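Local atomic coordinates of predicted aminoglycoside phosphotransferase (Brachybacterium faecium, PDB entry 5UXC), a protein that probably phosphorylates macrolide antibiotics at the 2'-hydroxyl and binds guanosine-5'-diphosphate, magnesium and azithromycin. Residues Phe34-Ala39 and Asp46-Leu51; Pro73-Ala78 and Val128-Ala133; His195-Pro200 and Val213-Thr218. One frame throughout, in Å; residues are numbered along the deposited sequence. Where two conformers were deposited one is given.

Interaction 1: residues Phe34-Ala39 and Asp46-Leu51. With GDP (guanosine-5'-diphosphate), chain C.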
loop_
_atom_site.group_PDB
_atom_site.type_symbol
_atom_site.label_atom_id
_atom_site.label_comp_id
_atom_site.label_asym_id
_atom_site.label_seq_id
_atom_site.Cartn_x
_atom_site.Cartn_y
_atom_site.Cartn_z
ATOM N N PHE A 34 -11.965 -5.262 1.323
ATOM C CA PHE A 34 -13.029 -4.303 1.055
ATOM C C PHE A 34 -13.464 -4.349 -0.404
ATOM O O PHE A 34 -12.626 -4.422 -1.317
ATOM C CB PHE A 34 -12.586 -2.880 1.384
ATOM C CG PHE A 34 -11.882 -2.748 2.707
ATOM C CD1 PHE A 34 -10.519 -3.008 2.819
ATOM C CD2 PHE A 34 -12.579 -2.358 3.832
ATOM C CE1 PHE A 34 -9.858 -2.863 4.020
ATOM C CE2 PHE A 34 -11.937 -2.225 5.048
ATOM C CZ PHE A 34 -10.568 -2.480 5.146
ATOM N N ARG A 35 -14.777 -4.282 -0.613
ATOM C CA ARG A 35 -15.324 -3.940 -1.912
ATOM C C ARG A 35 -15.397 -2.412 -1.961
ATOM O O ARG A 35 -15.910 -1.782 -1.028
ATOM C CB ARG A 35 -16.698 -4.584 -2.094
ATOM C CG ARG A 35 -17.526 -4.013 -3.221
ATOM C CD ARG A 35 -18.678 -4.980 -3.580
ATOM N NE ARG A 35 -19.622 -5.168 -2.483
ATOM C CZ ARG A 35 -20.953 -5.195 -2.640
ATOM N NH1 ARG A 35 -21.484 -5.073 -3.850
ATOM N NH2 ARG A 35 -21.759 -5.381 -1.596
ATOM N N VAL A 36 -14.868 -1.813 -3.020
ATOM C CA VAL A 36 -14.788 -0.358 -3.148
ATOM C C VAL A 36 -15.675 0.067 -4.304
ATOM O O VAL A 36 -15.610 -0.535 -5.376
ATOM C CB VAL A 36 -13.335 0.094 -3.385
ATOM C CG1 VAL A 36 -13.288 1.620 -3.543
ATOM C CG2 VAL A 36 -12.496 -0.303 -2.198
ATOM N N ALA A 37 -16.545 1.075 -4.069
ATOM C CA ALA A 37 -17.495 1.593 -5.060
ATOM C C ALA A 37 -17.419 3.115 -5.096
ATOM O O ALA A 37 -17.008 3.753 -4.111
ATOM C CB ALA A 37 -18.939 1.178 -4.736
ATOM N N PHE A 38 -17.761 3.694 -6.257
ATOM C CA PHE A 38 -17.867 5.148 -6.392
ATOM C C PHE A 38 -19.350 5.503 -6.441
ATOM O O PHE A 38 -20.136 4.736 -6.998
ATOM C CB PHE A 38 -17.246 5.659 -7.693
ATOM C CG PHE A 38 -15.744 5.579 -7.751
ATOM C CD1 PHE A 38 -15.009 5.591 -6.620
ATOM C CD2 PHE A 38 -15.108 5.498 -8.985
ATOM C CE1 PHE A 38 -13.597 5.545 -6.713
ATOM C CE2 PHE A 38 -13.742 5.434 -9.088
ATOM C CZ PHE A 38 -12.999 5.475 -7.964
ATOM N N ALA A 39 -19.733 6.676 -5.928
ATOM C CA ALA A 39 -21.132 7.081 -6.149
ATOM C C ALA A 39 -21.235 8.586 -5.980
ATOM O O ALA A 39 -20.402 9.196 -5.306
ATOM C CB ALA A 39 -22.098 6.390 -5.181
ATOM N N ASP A 46 -19.138 13.779 -4.698
ATOM C CA ASP A 46 -18.737 12.447 -5.098
ATOM C C ASP A 46 -18.135 11.688 -3.921
ATOM O O ASP A 46 -17.424 12.260 -3.077
ATOM C CB ASP A 46 -17.710 12.467 -6.244
ATOM C CG ASP A 46 -18.255 13.131 -7.476
ATOM O OD1 ASP A 46 -19.430 12.880 -7.764
ATOM O OD2 ASP A 46 -17.504 13.836 -8.166
ATOM N N TRP A 47 -18.400 10.385 -3.879
ATOM C CA TRP A 47 -18.093 9.590 -2.694
ATOM C C TRP A 47 -17.450 8.260 -3.060
ATOM O O TRP A 47 -17.756 7.670 -4.100
ATOM C CB TRP A 47 -19.360 9.286 -1.875
ATOM C CG TRP A 47 -19.851 10.517 -1.130
ATOM C CD1 TRP A 47 -20.643 11.546 -1.626
ATOM C CD2 TRP A 47 -19.498 10.883 0.212
ATOM N NE1 TRP A 47 -20.825 12.500 -0.632
ATOM C CE2 TRP A 47 -20.138 12.109 0.495
ATOM C CE3 TRP A 47 -18.721 10.261 1.224
ATOM C CZ2 TRP A 47 -20.036 12.732 1.745
ATOM C CZ3 TRP A 47 -18.620 10.869 2.463
ATOM C CH2 TRP A 47 -19.282 12.120 2.716
ATOM N N VAL A 48 -16.558 7.788 -2.187
ATOM C CA VAL A 48 -16.044 6.425 -2.246
ATOM C C VAL A 48 -16.642 5.638 -1.097
ATOM O O VAL A 48 -16.644 6.117 0.048
ATOM C CB VAL A 48 -14.497 6.381 -2.154
ATOM C CG1 VAL A 48 -14.000 4.940 -2.260
ATOM C CG2 VAL A 48 -13.875 7.256 -3.193
ATOM N N LEU A 49 -17.204 4.466 -1.397
ATOM C CA LEU A 49 -17.749 3.533 -0.404
ATOM C C LEU A 49 -16.774 2.370 -0.225
ATOM O O LEU A 49 -16.307 1.797 -1.221
ATOM C CB LEU A 49 -19.128 2.976 -0.852
ATOM C CG LEU A 49 -20.114 4.037 -1.320
ATOM C CD1 LEU A 49 -21.412 3.409 -1.916
ATOM C CD2 LEU A 49 -20.426 5.025 -0.178
ATOM N N ARG A 50 -16.392 2.058 1.021
ATOM C CA ARG A 50 -15.633 0.851 1.336
ATOM C C ARG A 50 -16.543 -0.099 2.096
ATOM O O ARG A 50 -17.027 0.229 3.188
ATOM C CB ARG A 50 -14.399 1.159 2.177
ATOM C CG ARG A 50 -13.387 1.994 1.510
ATOM C CD ARG A 50 -12.199 2.160 2.455
ATOM N NE ARG A 50 -11.381 0.960 2.557
ATOM C CZ ARG A 50 -10.553 0.545 1.602
ATOM N NH1 ARG A 50 -9.818 -0.537 1.762
ATOM N NH2 ARG A 50 -10.456 1.224 0.481
ATOM N N LEU A 51 -16.770 -1.269 1.534
ATOM C CA LEU A 51 -17.690 -2.223 2.130
ATOM C C LEU A 51 -16.895 -3.407 2.648
ATOM O O LEU A 51 -16.257 -4.120 1.852
ATOM C CB LEU A 51 -18.728 -2.671 1.106
ATOM C CG LEU A 51 -19.432 -1.425 0.592
ATOM C CD1 LEU A 51 -20.010 -1.686 -0.776
ATOM C CD2 LEU A 51 -20.514 -1.050 1.584
HETATM P PB GDP C . -8.654 -1.837 -1.892
HETATM O O1B GDP C . -7.264 -2.018 -2.450
HETATM O O2B GDP C . -8.842 -2.342 -0.524
HETATM O O3B GDP C . -9.609 -2.573 -2.922
HETATM O O3A GDP C . -9.017 -0.273 -1.865
HETATM P PA GDP C . -8.328 1.049 -2.410
HETATM O O1A GDP C . -8.485 2.014 -1.275
HETATM O O2A GDP C . -6.923 0.794 -2.918
HETATM O "O5'" GDP C . -9.220 1.596 -3.598
HETATM C "C5'" GDP C . -9.313 0.777 -4.771
HETATM C "C4'" GDP C . -9.078 1.600 -6.002
HETATM O "O4'" GDP C . -10.131 2.553 -6.112
HETATM C "C3'" GDP C . -7.804 2.446 -5.927
HETATM O "O3'" GDP C . -6.584 1.771 -6.327
HETATM C "C2'" GDP C . -8.118 3.552 -6.895
HETATM O "O2'" GDP C . -8.065 3.083 -8.269
HETATM C "C1'" GDP C . -9.618 3.767 -6.637
HETATM N N9 GDP C . -9.864 4.812 -5.598
HETATM C C8 GDP C . -10.036 4.623 -4.278
HETATM N N7 GDP C . -10.269 5.831 -3.669
HETATM C C5 GDP C . -10.209 6.772 -4.641
HETATM C C6 GDP C . -10.340 8.230 -4.752
HETATM O O6 GDP C . -10.601 8.919 -3.741
HETATM N N1 GDP C . -10.239 8.801 -5.977
HETATM C C2 GDP C . -10.006 8.095 -7.104
HETATM N N2 GDP C . -9.917 8.741 -8.276
HETATM N N3 GDP C . -9.842 6.763 -7.093
HETATM C C4 GDP C . -9.922 6.080 -5.906
#

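Interaction 2: residues Pro73-Ala78 and Val128-Ala133. With ZIT (azithromycin), chain H.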
loop_
_atom_site.group_PDB
_atom_site.type_symbol
_atom_site.label_atom_id
_atom_site.label_comp_id
_atom_site.label_asym_id
_atom_site.label_seq_id
_atom_site.Cartn_x
_atom_site.Cartn_y
_atom_site.Cartn_z
ATOM N N PRO A 73 -3.192 15.809 9.129
ATOM C CA PRO A 73 -2.611 17.155 9.256
ATOM C C PRO A 73 -1.139 17.233 8.891
ATOM O O PRO A 73 -0.622 18.333 8.685
ATOM C CB PRO A 73 -2.769 17.481 10.759
ATOM C CG PRO A 73 -3.751 16.506 11.273
ATOM C CD PRO A 73 -3.760 15.318 10.404
ATOM N N HIS A 74 -0.457 16.113 8.857
ATOM C CA HIS A 74 0.989 16.079 8.697
ATOM C C HIS A 74 1.437 16.030 7.249
ATOM O O HIS A 74 2.653 16.104 7.005
ATOM C CB HIS A 74 1.553 14.846 9.372
ATOM C CG HIS A 74 1.417 14.870 10.848
ATOM N ND1 HIS A 74 2.284 15.572 11.653
ATOM C CD2 HIS A 74 0.533 14.268 11.670
ATOM C CE1 HIS A 74 1.920 15.418 12.918
ATOM N NE2 HIS A 74 0.861 14.627 12.952
ATOM N N LEU A 75 0.515 15.839 6.292
ATOM C CA LEU A 75 0.912 15.578 4.902
ATOM C C LEU A 75 0.349 16.653 3.981
ATOM O O LEU A 75 -0.810 17.046 4.143
ATOM C CB LEU A 75 0.396 14.243 4.393
ATOM C CG LEU A 75 0.827 12.990 5.165
ATOM C CD1 LEU A 75 0.252 11.740 4.502
ATOM C CD2 LEU A 75 2.377 12.941 5.223
ATOM N N ASP A 76 1.148 17.062 2.969
ATOM C CA ASP A 76 0.687 17.978 1.927
ATOM C C ASP A 76 0.146 17.229 0.700
ATOM O O ASP A 76 0.302 17.678 -0.451
ATOM C CB ASP A 76 1.803 18.927 1.525
ATOM C CG ASP A 76 2.076 19.947 2.572
ATOM O OD1 ASP A 76 1.108 20.370 3.215
ATOM O OD2 ASP A 76 3.255 20.313 2.743
ATOM N N VAL A 77 -0.435 16.072 0.923
ATOM C CA VAL A 77 -1.295 15.419 -0.044
ATOM C C VAL A 77 -2.553 15.050 0.734
ATOM O O VAL A 77 -2.511 14.870 1.952
ATOM C CB VAL A 77 -0.654 14.155 -0.637
ATOM C CG1 VAL A 77 0.636 14.519 -1.429
ATOM C CG2 VAL A 77 -0.346 13.179 0.460
ATOM N N ALA A 78 -3.670 14.873 0.022
ATOM C CA ALA A 78 -4.912 14.472 0.688
ATOM C C ALA A 78 -4.840 13.000 1.060
ATOM O O ALA A 78 -4.239 12.198 0.347
ATOM C CB ALA A 78 -6.136 14.702 -0.242
ATOM N N VAL A 128 7.025 11.084 0.635
ATOM C CA VAL A 128 7.539 10.031 1.499
ATOM C C VAL A 128 8.382 10.621 2.629
ATOM O O VAL A 128 8.308 10.142 3.768
ATOM C CB VAL A 128 8.306 8.988 0.672
ATOM C CG1 VAL A 128 8.931 7.938 1.591
ATOM C CG2 VAL A 128 7.284 8.255 -0.280
ATOM N N ALA A 129 9.133 11.701 2.372
ATOM C CA ALA A 129 9.830 12.349 3.487
ATOM C C ALA A 129 8.848 12.879 4.550
ATOM O O ALA A 129 9.101 12.788 5.765
ATOM C CB ALA A 129 10.699 13.512 2.975
ATOM N N GLN A 130 7.760 13.484 4.108
ATOM C CA GLN A 130 6.787 14.014 5.070
ATOM C C GLN A 130 6.156 12.907 5.905
ATOM O O GLN A 130 5.867 13.095 7.107
ATOM C CB GLN A 130 5.650 14.748 4.330
ATOM C CG GLN A 130 5.990 16.113 3.877
ATOM C CD GLN A 130 4.692 16.863 3.581
ATOM O OE1 GLN A 130 3.857 16.336 2.891
ATOM N NE2 GLN A 130 4.498 18.046 4.183
ATOM N N LEU A 131 5.878 11.767 5.281
ATOM C CA LEU A 131 5.291 10.656 6.018
ATOM C C LEU A 131 6.304 10.124 7.020
ATOM O O LEU A 131 5.987 9.815 8.181
ATOM C CB LEU A 131 4.898 9.554 5.041
ATOM C CG LEU A 131 4.382 8.272 5.653
ATOM C CD1 LEU A 131 3.036 8.574 6.406
ATOM C CD2 LEU A 131 4.080 7.157 4.564
ATOM N N HIS A 132 7.528 9.928 6.543
ATOM C CA HIS A 132 8.598 9.399 7.343
ATOM C C HIS A 132 8.938 10.291 8.517
ATOM O O HIS A 132 9.659 9.843 9.413
ATOM C CB HIS A 132 9.830 9.138 6.430
ATOM C CG HIS A 132 9.677 7.885 5.625
ATOM N ND1 HIS A 132 8.452 7.242 5.433
ATOM C CD2 HIS A 132 10.605 7.163 4.945
ATOM C CE1 HIS A 132 8.651 6.176 4.668
ATOM N NE2 HIS A 132 9.955 6.103 4.360
ATOM N N ALA A 133 8.507 11.554 8.479
ATOM C CA ALA A 133 8.820 12.509 9.556
ATOM C C ALA A 133 7.811 12.463 10.696
ATOM O O ALA A 133 8.071 13.020 11.763
ATOM C CB ALA A 133 8.894 13.939 8.967
HETATM C C1 ZIT H . -3.677 20.255 -5.265
HETATM C C2 ZIT H . -3.964 19.447 -3.955
HETATM C C3 ZIT H . -3.923 20.419 -2.794
HETATM C C4 ZIT H . -2.809 19.981 -1.797
HETATM C C5 ZIT H . -2.590 21.082 -0.733
HETATM C C6 ZIT H . -1.430 21.954 -1.181
HETATM C C7 ZIT H . -0.074 21.240 -0.992
HETATM C C8 ZIT H . 1.161 22.076 -1.483
HETATM C C9 ZIT H . 1.655 21.642 -2.897
HETATM N N10 ZIT H . 0.766 22.257 -4.003
HETATM C C11 ZIT H . 0.840 21.507 -5.246
HETATM C C12 ZIT H . -0.569 21.452 -5.849
HETATM C C13 ZIT H . -0.761 20.501 -7.034
HETATM C C14 ZIT H . -2.261 20.403 -7.240
HETATM C C15 ZIT H . -2.617 19.778 -8.572
HETATM C C16 ZIT H . -4.170 19.620 -8.654
HETATM C C17 ZIT H . -5.210 18.656 -4.171
HETATM C C18 ZIT H . -3.232 18.655 -1.218
HETATM C C19 ZIT H . -1.463 23.217 -0.334
HETATM C C20 ZIT H . 2.290 21.881 -0.578
HETATM C C21 ZIT H . 1.090 23.686 -4.139
HETATM C C22 ZIT H . 1.882 22.069 -6.206
HETATM C C23 ZIT H . -0.171 19.117 -6.729
HETATM O O1 ZIT H . -4.110 21.387 -5.486
HETATM O O6 ZIT H . -1.544 22.333 -2.556
HETATM O O12 ZIT H . -1.008 22.742 -6.209
HETATM O O13 ZIT H . -0.162 21.009 -8.243
HETATM O O14 ZIT H . -2.801 19.533 -6.231
HETATM C C1A ZIT H . -3.292 20.459 1.521
HETATM C C2A ZIT H . -2.944 19.552 2.676
HETATM C C3A ZIT H . -4.082 19.558 3.655
HETATM C C4A ZIT H . -4.372 20.964 4.079
HETATM C C5A ZIT H . -4.676 21.883 2.882
HETATM C C6A ZIT H . -4.814 23.304 3.259
HETATM C C7A ZIT H . -2.607 19.173 5.639
HETATM C C8A ZIT H . -4.807 18.361 5.747
HETATM O O1A ZIT H . -2.273 20.508 0.551
HETATM O O2A ZIT H . -2.788 18.195 2.204
HETATM N N3A ZIT H . -3.691 18.664 4.810
HETATM O O5A ZIT H . -3.508 21.827 1.994
HETATM C C1B ZIT H . -6.041 21.510 -2.668
HETATM C C2B ZIT H . -7.455 21.271 -2.253
HETATM C C3B ZIT H . -7.752 21.743 -0.864
HETATM C C4B ZIT H . -7.277 23.136 -0.649
HETATM C C5B ZIT H . -5.800 23.237 -0.935
HETATM C C6B ZIT H . -5.341 24.658 -0.737
HETATM C C7B ZIT H . -9.312 21.676 -0.612
HETATM C C8B ZIT H . -7.387 19.541 0.050
HETATM O O1B ZIT H . -5.184 20.528 -2.100
HETATM O O3B ZIT H . -7.056 20.911 0.085
HETATM O O4B ZIT H . -7.467 23.480 0.739
HETATM O O5B ZIT H . -5.505 22.860 -2.327
HETATM O O HOH W 1 5.301 15.449 8.154
#

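Interaction 3: residues His195-Pro200 and Val213-Thr218. With MG (magnesium ion), chain B; GDP (guanosine-5'-diphosphate), chain C.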
loop_
_atom_site.group_PDB
_atom_site.type_symbol
_atom_site.label_atom_id
_atom_site.label_comp_id
_atom_site.label_asym_id
_atom_site.label_seq_id
_atom_site.Cartn_x
_atom_site.Cartn_y
_atom_site.Cartn_z
ATOM N N HIS A 195 3.817 3.601 4.712
ATOM C CA HIS A 195 2.533 3.290 4.095
ATOM C C HIS A 195 2.381 1.790 3.876
ATOM O O HIS A 195 1.353 1.192 4.227
ATOM C CB HIS A 195 2.407 4.072 2.793
ATOM C CG HIS A 195 1.152 3.767 2.020
ATOM N ND1 HIS A 195 0.987 2.604 1.292
ATOM C CD2 HIS A 195 0.001 4.479 1.879
ATOM C CE1 HIS A 195 -0.211 2.619 0.706
ATOM N NE2 HIS A 195 -0.820 3.757 1.040
ATOM N N GLY A 196 3.403 1.147 3.299
ATOM C CA GLY A 196 3.438 -0.305 3.190
ATOM C C GLY A 196 2.976 -0.868 1.862
ATOM O O GLY A 196 3.307 -2.017 1.529
ATOM N N GLU A 197 2.274 -0.084 1.076
ATOM C CA GLU A 197 1.897 -0.545 -0.257
ATOM C C GLU A 197 1.897 0.654 -1.188
ATOM O O GLU A 197 0.917 0.938 -1.888
ATOM C CB GLU A 197 0.551 -1.267 -0.223
ATOM C CG GLU A 197 0.384 -2.176 -1.411
ATOM C CD GLU A 197 -0.679 -3.206 -1.186
ATOM O OE1 GLU A 197 -0.528 -4.048 -0.262
ATOM O OE2 GLU A 197 -1.683 -3.134 -1.915
ATOM N N LEU A 198 3.016 1.395 -1.183
ATOM C CA LEU A 198 3.084 2.683 -1.873
ATOM C C LEU A 198 3.595 2.424 -3.292
ATOM O O LEU A 198 4.788 2.193 -3.493
ATOM C CB LEU A 198 3.992 3.668 -1.151
ATOM C CG LEU A 198 3.829 5.093 -1.696
ATOM C CD1 LEU A 198 2.358 5.625 -1.457
ATOM C CD2 LEU A 198 4.733 6.002 -0.996
ATOM N N TYR A 199 2.679 2.477 -4.253
ATOM C CA TYR A 199 2.949 2.364 -5.682
ATOM C C TYR A 199 1.854 3.139 -6.382
ATOM O O TYR A 199 0.929 3.651 -5.719
ATOM C CB TYR A 199 3.018 0.891 -6.109
ATOM C CG TYR A 199 1.729 0.102 -6.223
ATOM C CD1 TYR A 199 0.964 -0.208 -5.083
ATOM C CD2 TYR A 199 1.306 -0.381 -7.441
ATOM C CE1 TYR A 199 -0.213 -0.985 -5.200
ATOM C CE2 TYR A 199 0.158 -1.144 -7.565
ATOM C CZ TYR A 199 -0.577 -1.461 -6.463
ATOM O OH TYR A 199 -1.714 -2.196 -6.613
ATOM N N PRO A 200 1.921 3.334 -7.703
ATOM C CA PRO A 200 1.066 4.360 -8.331
ATOM C C PRO A 200 -0.411 4.056 -8.344
ATOM O O PRO A 200 -1.153 4.995 -8.592
ATOM C CB PRO A 200 1.608 4.476 -9.773
ATOM C CG PRO A 200 3.092 4.191 -9.558
ATOM C CD PRO A 200 3.124 3.054 -8.545
ATOM N N VAL A 213 -2.949 10.200 -1.501
ATOM C CA VAL A 213 -2.437 8.850 -1.288
ATOM C C VAL A 213 -3.520 8.015 -0.612
ATOM O O VAL A 213 -4.073 8.417 0.430
ATOM C CB VAL A 213 -1.136 8.864 -0.462
ATOM C CG1 VAL A 213 -0.609 7.424 -0.305
ATOM C CG2 VAL A 213 -0.110 9.708 -1.227
ATOM N N LEU A 214 -3.848 6.903 -1.233
ATOM C CA LEU A 214 -4.975 6.041 -0.878
ATOM C C LEU A 214 -4.504 4.831 -0.084
ATOM O O LEU A 214 -3.329 4.467 -0.129
ATOM C CB LEU A 214 -5.682 5.510 -2.151
ATOM C CG LEU A 214 -6.027 6.560 -3.184
ATOM C CD1 LEU A 214 -6.557 5.892 -4.469
ATOM C CD2 LEU A 214 -7.046 7.571 -2.585
ATOM N N ASP A 215 -5.451 4.190 0.610
ATOM C CA ASP A 215 -5.370 2.774 1.039
ATOM C C ASP A 215 -4.284 2.546 2.068
ATOM O O ASP A 215 -3.201 1.973 1.782
ATOM C CB ASP A 215 -5.165 1.827 -0.175
ATOM C CG ASP A 215 -5.388 0.340 0.163
ATOM O OD1 ASP A 215 -6.007 0.108 1.193
ATOM O OD2 ASP A 215 -5.108 -0.607 -0.624
ATOM N N TRP A 216 -4.611 2.918 3.304
ATOM C CA TRP A 216 -3.619 2.938 4.376
ATOM C C TRP A 216 -3.691 1.701 5.268
ATOM O O TRP A 216 -3.176 1.724 6.379
ATOM C CB TRP A 216 -3.798 4.227 5.188
ATOM C CG TRP A 216 -3.331 5.412 4.379
ATOM C CD1 TRP A 216 -4.051 6.099 3.452
ATOM C CD2 TRP A 216 -2.039 6.013 4.426
ATOM N NE1 TRP A 216 -3.270 7.116 2.900
ATOM C CE2 TRP A 216 -2.041 7.094 3.505
ATOM C CE3 TRP A 216 -0.863 5.725 5.150
ATOM C CZ2 TRP A 216 -0.899 7.896 3.256
ATOM C CZ3 TRP A 216 0.283 6.557 4.930
ATOM C CH2 TRP A 216 0.235 7.635 4.007
ATOM N N THR A 217 -4.315 0.618 4.792
ATOM C CA THR A 217 -4.497 -0.540 5.661
ATOM C C THR A 217 -3.175 -1.158 6.081
ATOM O O THR A 217 -3.110 -1.767 7.157
ATOM C CB THR A 217 -5.372 -1.580 4.969
ATOM O OG1 THR A 217 -6.520 -0.911 4.425
ATOM C CG2 THR A 217 -5.837 -2.663 5.971
ATOM N N THR A 218 -2.127 -1.032 5.256
ATOM C CA THR A 218 -0.845 -1.680 5.543
ATOM C C THR A 218 0.120 -0.807 6.355
ATOM O O THR A 218 1.281 -1.207 6.576
ATOM C CB THR A 218 -0.180 -2.165 4.221
ATOM O OG1 THR A 218 0.012 -1.058 3.337
ATOM C CG2 THR A 218 -1.059 -3.137 3.514
HETATM MG MG MG B . -5.551 -0.668 -2.706
HETATM P PB GDP C . -8.654 -1.837 -1.892
HETATM O O1B GDP C . -7.264 -2.018 -2.450
HETATM O O2B GDP C . -8.842 -2.342 -0.524
HETATM O O3B GDP C . -9.609 -2.573 -2.922
HETATM O O3A GDP C . -9.017 -0.273 -1.865
HETATM P PA GDP C . -8.328 1.049 -2.410
HETATM O O1A GDP C . -8.485 2.014 -1.275
HETATM O O2A GDP C . -6.923 0.794 -2.918
HETATM O "O5'" GDP C . -9.220 1.596 -3.598
HETATM C "C5'" GDP C . -9.313 0.777 -4.771
HETATM C "C4'" GDP C . -9.078 1.600 -6.002
HETATM O "O4'" GDP C . -10.131 2.553 -6.112
HETATM C "C3'" GDP C . -7.804 2.446 -5.927
HETATM O "O3'" GDP C . -6.584 1.771 -6.327
HETATM C "C2'" GDP C . -8.118 3.552 -6.895
HETATM O "O2'" GDP C . -8.065 3.083 -8.269
HETATM C "C1'" GDP C . -9.618 3.767 -6.637
HETATM N N9 GDP C . -9.864 4.812 -5.598
HETATM C C8 GDP C . -10.036 4.623 -4.278
HETATM N N7 GDP C . -10.269 5.831 -3.669
HETATM C C5 GDP C . -10.209 6.772 -4.641
HETATM C C6 GDP C . -10.340 8.230 -4.752
HETATM O O6 GDP C . -10.601 8.919 -3.741
HETATM N N1 GDP C . -10.239 8.801 -5.977
HETATM C C2 GDP C . -10.006 8.095 -7.104
HETATM N N2 GDP C . -9.917 8.741 -8.276
HETATM N N3 GDP C . -9.842 6.763 -7.093
HETATM C C4 GDP C . -9.922 6.080 -5.906
HETATM O O HOH W 2 -4.504 -2.457 -2.484
HETATM O O HOH W 3 -5.863 -0.957 -4.841
#

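Interaction 1: residues Phe34-Ala39 and Asp46-Leu51
The beta hairpin formed by Phe34-Ala39 and Asp46-Leu51 lies in the antiparallel sheet of the nucleotide-binding lobe. Three hydrogen-bonded pairs, Arg35-Leu51, Ala37-Leu49 and Ala39-Trp47, fix its register; Leu49 N gives its hydrogen to Ala37 O at 2.8 Å. Val36-Arg50 and Phe38-Val48 are the non-hydrogen-bonded pairs between them, and these four side chains share the face that receives GDP. Branched valines suit extended strands and give an apolar floor under the nucleotide: Val36 CG1 touches Val48 CG1 at 3.6 Å, while Val36 CG2 meets GDP O3A and Val48 CG2 approaches GDP O6. Phe38 turns its ring edge, not a face, to the base, with CZ 3.5 Å from GDP N3. Long and cationic, Arg50 bends at chi3 (74°), bringing NH2 within 3.1 Å of the bridging GDP O3A and NH1 within 3.1 Å of GDP O2B. NH2 also bonds weakly to GDP O1A. Its guanidinium lies over one face of the Phe34 ring in a cation-pi contact, although both residues have alternate conformers and the shortest approach is doubtful. On the sheet face holding Arg35, Ala37 and Leu49, Leu51 packs against helix 6-15. A strand arginine reaching both phosphates recalls the strand lysine of the protein-kinase-like fold.

Interaction 2: residues Pro73-Ala78 and Val128-Ala133
Gln130 and Asp76 join helix 118-132 to the loop that follows helix 58-71, a helix-to-loop contact within the kinase-like fold of this phosphotransferase. Polar bonds dominate. The Gln130 amide uses both of its ends: OE1 accepts the backbone N-H of Asp76 at 2.8 Å in a nearly straight bond (173°), and NE2 makes a weak, bent bond to Asp76 OD2 at 3.0 Å. Glutamine suits the place because one flat group offers an acceptor and a donor, and its chain, extended beyond CG, is long enough to span from helix to loop. The two side chains cross at about a right angle, with the carboxylate and amide planes 36° apart. The strong OE1 bond, helped by the weak one, probably sets which way round the amide lies.

Apolar packing is slighter. Leu75 reaches the helix with CD2, which touches Gln130 CB at 3.8 Å and lies 4.2 Å from Leu131 CB.

The loop also meets the ligand through its backbone carbonyls. Leu75 O accepts a hydrogen bond from O2A of azithromycin at 3.0 Å, and Pro73, Asp76 and Val77 also line this drug pocket. This azithromycin sits far from GDP, so its O2A, the 2'-hydroxyl, is not placed for phosphoryl transfer. A water bridges the two backbones, donating to His74 O at 3.0 Å and to Gln130 O at 2.6 Å.

Interaction 3: residues His195-Pro200 and Val213-Thr218
Glu197 and Asp215 lie on the same side of the magnesium site; their like-charged oxygens, Glu197 OE2 and Asp215 OD2, are 4.4 Å apart and not in contact. Asp215 binds the metal through OD2 at 2.1 Å, whereas Glu197 acts through a metal-bound water hydrogen-bonded to its OE2. GDP O1B and O2A, a second water and His202 complete the coordination; carboxylates suit a hard divalent cation. Leu214 lays CD1 against the guanine, 3.7 Å from GDP N9.

Behind this shell stands His195. Its CG is anti to the backbone N (chi1 176°), which swings the imidazole in against Leu214 and Trp216. NE2 donates to Leu214 O at 2.9 Å, nearly straight (170°) and in the ring plane, while ND1 accepts the N-H of Glu197 at 3.0 Å. One ring thus probably helps to position the backbone beside both carboxylates. The ring edge meets the face of Trp216 in a T-shaped pair, CD2 lying over the indole, and Leu198 CD1 covers one imidazole face.

Thr218 OG1 donates to His195 O at 2.8 Å. Gly196, with positive phi (97°), lets the chain turn close to Thr218 O where a side chain has no room. The His195-Gly196-Glu197 order resembles the HGD motif of aminoglycoside phosphotransferases, with glutamate in place of aspartate. Since NE2 donates and ND1 accepts, His195 is probably neutral, its proton on NE2.

The contacts follow one another in series along the chain. Interaction 1 lies in the five-stranded antiparallel sheet, its centre about 17 Å from that of interaction 3, which occupies the loops after strands 192-194 and 209-213, near the middle of the molecule. Both touch GDP, so the nucleotide lies between the sheet and the metal site; Arg50 makes a weak, long ion pair with Asp215 there. Interaction 2 is centred about 13 Å from interaction 3, and the two pack directly: Leu131 of helix 118-132 rests on His195 and Trp216. Interactions 1 and 2, with centres about 24 Å apart, do not touch. Interaction 3 thus joins the nucleotide side to the helical side.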